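Local coordinates for TrwG protein (Bartonella grahamii, PDB 4NHF) that probably serves as a VirB8-type component of a type IV secretion system, its soluble domain binding calcium, at residues E57-Y61 / D62-L66. Sequence-based numbering, arbitrary orientation.
Sequences ENYDY and DTIQL. With CA (calcium ion), chain G.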
loop_
_atom_site.group_PDB
_atom_site.type_symbol
_atom_site.label_atom_id
_atom_site.label_comp_id
_atom_site.label_asym_id
_atom_site.label_seq_id
_atom_site.Cartn_x
_atom_site.Cartn_y
_atom_site.Cartn_z
ATOM N N GLU A 57 4.973 9.440 -5.426
ATOM C CA GLU A 57 6.346 9.890 -5.562
ATOM C C GLU A 57 7.303 8.735 -5.729
ATOM O O GLU A 57 8.416 8.935 -6.142
ATOM C CB GLU A 57 6.745 10.776 -4.358
ATOM C CG GLU A 57 5.940 12.082 -4.247
ATOM C CD GLU A 57 6.163 13.067 -5.379
ATOM O OE1 GLU A 57 7.156 12.988 -6.105
ATOM O OE2 GLU A 57 5.312 13.945 -5.548
ATOM N N ASN A 58 6.851 7.512 -5.437
ATOM C CA ASN A 58 7.663 6.280 -5.612
ATOM C C ASN A 58 7.865 5.984 -7.103
ATOM O O ASN A 58 6.975 6.264 -7.890
ATOM C CB ASN A 58 6.911 5.095 -4.979
ATOM C CG ASN A 58 7.764 3.820 -4.888
ATOM O OD1 ASN A 58 8.889 3.839 -4.378
ATOM N ND2 ASN A 58 7.241 2.741 -5.376
ATOM N N TYR A 59 9.011 5.411 -7.510
ATOM C CA TYR A 59 9.095 4.799 -8.838
ATOM C C TYR A 59 9.743 3.446 -8.662
ATOM O O TYR A 59 10.839 3.389 -8.105
ATOM C CB TYR A 59 9.933 5.612 -9.859
ATOM C CG TYR A 59 9.928 4.900 -11.158
ATOM C CD1 TYR A 59 8.824 4.958 -11.993
ATOM C CD2 TYR A 59 10.955 4.062 -11.499
ATOM C CE1 TYR A 59 8.776 4.218 -13.141
ATOM C CE2 TYR A 59 10.929 3.341 -12.651
ATOM C CZ TYR A 59 9.848 3.433 -13.496
ATOM O OH TYR A 59 9.873 2.702 -14.682
ATOM N N ASP A 60 9.042 2.379 -9.073
ATOM C CA ASP A 60 9.560 1.013 -9.022
ATOM C C ASP A 60 8.914 0.342 -10.207
ATOM O O ASP A 60 7.696 0.236 -10.253
ATOM C CB ASP A 60 9.162 0.324 -7.702
ATOM C CG ASP A 60 9.809 -1.083 -7.516
ATOM O OD1 ASP A 60 10.178 -1.739 -8.536
ATOM O OD2 ASP A 60 9.868 -1.557 -6.324
ATOM N N TYR A 61 9.710 -0.070 -11.191
ATOM C CA TYR A 61 9.181 -0.717 -12.388
ATOM C C TYR A 61 8.183 -1.847 -12.003
ATOM O O TYR A 61 7.160 -2.062 -12.662
ATOM C CB TYR A 61 10.357 -1.283 -13.224
ATOM C CG TYR A 61 9.927 -1.885 -14.537
ATOM C CD1 TYR A 61 9.482 -1.068 -15.577
ATOM C CD2 TYR A 61 9.908 -3.255 -14.721
ATOM C CE1 TYR A 61 9.052 -1.609 -16.777
ATOM C CE2 TYR A 61 9.467 -3.812 -15.908
ATOM C CZ TYR A 61 9.031 -2.975 -16.932
ATOM O OH TYR A 61 8.592 -3.506 -18.132
ATOM N N ASP A 62 8.482 -2.578 -10.934
ATOM C CA ASP A 62 7.726 -3.771 -10.622
ATOM C C ASP A 62 6.351 -3.354 -9.990
ATOM O O ASP A 62 5.438 -4.110 -10.026
ATOM C CB ASP A 62 8.481 -4.613 -9.612
ATOM C CG ASP A 62 9.625 -5.394 -10.204
ATOM O OD1 ASP A 62 9.848 -5.315 -11.439
ATOM O OD2 ASP A 62 10.267 -6.150 -9.394
ATOM N N THR A 63 6.209 -2.148 -9.478
ATOM C CA THR A 63 4.937 -1.755 -8.894
ATOM C C THR A 63 4.291 -0.540 -9.579
ATOM O O THR A 63 3.401 0.059 -9.029
ATOM C CB THR A 63 5.074 -1.501 -7.378
ATOM O OG1 THR A 63 5.891 -0.362 -7.120
ATOM C CG2 THR A 63 5.627 -2.671 -6.665
ATOM N N ILE A 64 4.725 -0.190 -10.787
ATOM C CA ILE A 64 4.142 0.953 -11.484
ATOM C C ILE A 64 2.638 0.860 -11.566
ATOM O O ILE A 64 1.965 1.852 -11.289
ATOM C CB ILE A 64 4.595 1.097 -12.937
ATOM C CG1 ILE A 64 6.062 1.362 -13.019
ATOM C CG2 ILE A 64 3.859 2.260 -13.600
ATOM C CD1 ILE A 64 6.520 1.230 -14.435
ATOM N N GLN A 65 2.103 -0.310 -11.941
ATOM C CA GLN A 65 0.653 -0.464 -12.116
ATOM C C GLN A 65 -0.056 -0.081 -10.868
ATOM O O GLN A 65 -0.976 0.727 -10.914
ATOM C CB GLN A 65 0.216 -1.901 -12.489
ATOM N N LEU A 66 0.337 -0.691 -9.752
ATOM C CA LEU A 66 -0.251 -0.364 -8.475
ATOM C C LEU A 66 -0.065 1.110 -8.014
ATOM O O LEU A 66 -1.001 1.711 -7.444
ATOM C CB LEU A 66 0.327 -1.267 -7.418
ATOM C CG LEU A 66 -0.012 -0.967 -5.985
ATOM C CD1 LEU A 66 -1.463 -1.307 -5.747
ATOM C CD2 LEU A 66 0.870 -1.876 -5.131
HETATM CA CA CA G . 11.274 -5.871 -7.243
HETATM O O HOH W 1 7.872 -0.295 -4.824
HETATM O O HOH W 2 9.521 -4.196 -6.367
HETATM O O HOH W 3 11.648 -3.648 -7.938
HETATM O O HOH W 4 12.132 -8.033 -7.616
#
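Ile-64 lies against two tyrosines: CG1 meets Tyr-59 CE1 at 3.9 Å, while its CD1 tip reaches Tyr-61 CD1. With CG1 beside the backbone N (chi1 -64°), the branch runs back over the turn, past Asp-60 O. That carbonyl accepts Thr-63 N at 2.9 Å, closing a type I turn, with the donor above the carbonyl plane. Asp-60 CG swings anti to the backbone N (chi1 -174°), and its OD1 takes Asp-62 N at 3.1 Å from above the carboxylate plane, an Asx turn. Asp-60 OD2 shares a water with Asn-58 ND2 and Thr-63 OG1, and forms a salt bridge with Arg-102; Asn-67 OD1 bonds those same two groups. Asp-62 OD2 binds calcium directly at 2.4 Å, whereas Asp-60 reaches the ion through two of its water ligands, one on each carboxylate oxygen. Asp-60 and Asp-62 of the second subunit complete the site, so the metal bridges the dimer and probably offsets the clustered negative charge. In this NTF2-like VirB8 domain the turn links helix 42-57 to helix 64-73; Tyr-59 packs on helix 93-97, hydrogen-bonds Ser-98 O through OH, and pairs by backbone with Ile-103 on strand 102-112.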